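Local coordinates for B-cell cll/lymphoma 9 protein (Homo sapiens, PDB 2VPB), which acts in Wnt signalling as a transcriptional coactivator that binds beta-catenin and promotes its activity, here as the HD1 domain, the part that interacts with PYGO1, at residues Ser11-Met14 against Ala15-Ala19. Residues are numbered along the deposited sequence; the frame is centred on the assembly and turned at random. Where two conformers were deposited one is given.
Sequences STEM and ANKAA
Glu13 and Lys17, one turn apart on helix 12-23, run side by side outward from the helix and join in a salt bridge, Glu13 OE2 to Lys17 NZ at 2.8 Å. The ammonium meets OE2 on its anti side, 22° out of the carboxylate plane. Glu13 CG is anti to the backbone N (chi1 -179°) and the chain stays extended beyond it, which carries the carboxylate up beside the equally extended lysine; their aliphatic parts touch on the way, CG of Glu13 lying 3.7 Å from CE of Lys17. In the conformer given, Met14 SD comes 4.0 Å from Lys17 CD, a doubtful touch because a second conformer was modelled. This flank is exposed. On another face of the helix, Thr12 and Asn16 point the same way, CG2 of Thr12 being 3.9 Å from ND2 of Asn16. Both hydrogen-bond to the chain of another protein: Thr12 OG1 to an aromatic side chain, Asn16 OD1 and ND2 to backbone. With an alanine at Asn16 that backbone is likely to lose both the acceptor and the donor of the amide. Ala15 and Ala19 pack on apolar side chains of the same partner. Beneath the side chains, successive i to i+4 bonds begin with Ala15 N to Ser11 O at 2.8 Å. Ser11, the N-cap, accepts from Met14 N through OG at 3.2 Å, a capping bond. Together these features mark the N-capped first turns of an amphipathic alpha-helix, one face turned to a binding partner and its Glu13-Lys17 flank bridged by an i to i+4 ion pair.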
ATOM      1  N   SER B  11      -4.217   0.489  -4.735  1.00 14.13           N
ATOM      2  CA  SER B  11      -3.904  -0.860  -5.177  1.00 14.03           C
ATOM      3  C   SER B  11      -2.392  -1.018  -5.321  1.00 13.75           C
ATOM      4  O   SER B  11      -1.641  -0.030  -5.328  1.00 13.14           O
ATOM      5  CB  SER B  11      -4.557  -1.165  -6.534  1.00 13.99           C
ATOM      6  OG  SER B  11      -4.040  -0.305  -7.536  1.00 15.50           O
ATOM      7  N   THR B  12      -1.946  -2.261  -5.458  1.00 13.47           N
ATOM      8  CA  THR B  12      -0.524  -2.507  -5.725  1.00 13.76           C
ATOM      9  C   THR B  12      -0.072  -1.781  -6.992  1.00 13.93           C
ATOM     10  O   THR B  12       0.982  -1.148  -7.004  1.00 13.55           O
ATOM     11  CB  THR B  12      -0.255  -3.989  -5.841  1.00 13.49           C
ATOM     12  OG1 THR B  12      -0.513  -4.603  -4.575  1.00 14.93           O
ATOM     13  CG2 THR B  12       1.182  -4.235  -6.220  1.00 13.99           C
ATOM     14  N   GLU B  13      -0.893  -1.846  -8.045  1.00 14.48           N
ATOM     15  CA  GLU B  13      -0.581  -1.166  -9.296  1.00 15.79           C
ATOM     16  C   GLU B  13      -0.360   0.329  -9.084  1.00 14.31           C
ATOM     17  O   GLU B  13       0.623   0.888  -9.573  1.00 14.71           O
ATOM     18  CB  GLU B  13      -1.682  -1.388 -10.337  1.00 16.80           C
ATOM     19  CG  GLU B  13      -1.359  -0.717 -11.659  1.00 21.78           C
ATOM     20  CD  GLU B  13      -2.367  -1.005 -12.755  1.00 28.20           C
ATOM     21  OE1 GLU B  13      -3.367  -1.717 -12.504  1.00 31.26           O
ATOM     22  OE2 GLU B  13      -2.147  -0.509 -13.880  1.00 31.96           O
ATOM     23  N   MET B  14      -1.249   0.975  -8.340  0.50 14.39           N
ATOM     24  CA  MET B  14      -1.149   2.410  -8.164  0.50 14.30           C
ATOM     25  C   MET B  14      -0.080   2.817  -7.138  0.50 13.46           C
ATOM     26  O   MET B  14       0.493   3.903  -7.245  0.50 13.59           O
ATOM     27  CB  MET B  14      -2.530   3.024  -7.887  0.50 14.69           C
ATOM     28  CG  MET B  14      -3.534   2.743  -9.022  0.50 16.61           C
ATOM     29  SD  MET B  14      -3.024   3.374 -10.639  0.50 20.76           S
ATOM     30  CE  MET B  14      -3.050   5.126 -10.304  0.50 21.01           C
ATOM     31  N   ALA B  15       0.222   1.942  -6.178  1.00 13.08           N
ATOM     32  CA  ALA B  15       1.370   2.172  -5.297  1.00 12.73           C
ATOM     33  C   ALA B  15       2.670   2.140  -6.087  1.00 12.46           C
ATOM     34  O   ALA B  15       3.524   3.012  -5.917  1.00 12.79           O
ATOM     35  CB  ALA B  15       1.401   1.163  -4.137  1.00 12.50           C
ATOM     36  N   ASN B  16       2.808   1.144  -6.963  1.00 12.27           N
ATOM     37  CA  ASN B  16       4.020   1.029  -7.769  1.00 12.19           C
ATOM     38  C   ASN B  16       4.129   2.209  -8.733  1.00 12.64           C
ATOM     39  O   ASN B  16       5.206   2.783  -8.918  1.00 12.84           O
ATOM     40  CB  ASN B  16       4.016  -0.292  -8.541  1.00 12.29           C
ATOM     41  CG  ASN B  16       4.372  -1.490  -7.676  1.00 13.17           C
ATOM     42  OD1 ASN B  16       4.874  -1.351  -6.546  1.00 13.74           O
ATOM     43  ND2 ASN B  16       4.136  -2.690  -8.216  1.00 13.75           N
ATOM     44  N   LYS B  17       3.004   2.586  -9.333  1.00 13.35           N
ATOM     45  CA  LYS B  17       3.002   3.725 -10.268  1.00 14.28           C
ATOM     46  C   LYS B  17       3.328   5.042  -9.576  1.00 13.90           C
ATOM     47  O   LYS B  17       4.075   5.869 -10.108  1.00 15.11           O
ATOM     48  CB  LYS B  17       1.684   3.805 -11.033  1.00 15.49           C
ATOM     49  CG  LYS B  17       1.604   2.736 -12.105  1.00 20.03           C
ATOM     50  CD  LYS B  17       0.298   2.791 -12.851  1.00 23.81           C
ATOM     51  CE  LYS B  17       0.284   1.716 -13.927  1.00 27.96           C
ATOM     52  NZ  LYS B  17      -0.903   1.847 -14.812  1.00 31.12           N
ATOM     53  N   ALA B  18       2.812   5.222  -8.362  1.00 13.84           N
ATOM     54  CA  ALA B  18       3.083   6.452  -7.629  1.00 13.02           C
ATOM     55  C   ALA B  18       4.557   6.511  -7.233  1.00 13.62           C
ATOM     56  O   ALA B  18       5.148   7.566  -7.296  1.00 13.31           O
ATOM     57  CB  ALA B  18       2.188   6.567  -6.409  1.00 13.45           C
ATOM     58  N   ALA B  19       5.138   5.377  -6.822  1.00 13.62           N
ATOM     59  CA  ALA B  19       6.578   5.352  -6.535  1.00 13.39           C
ATOM     60  C   ALA B  19       7.397   5.726  -7.774  1.00 14.23           C
ATOM     61  O   ALA B  19       8.342   6.488  -7.674  1.00 14.09           O
ATOM     62  CB  ALA B  19       7.008   3.998  -5.991  1.00 13.82           C
TER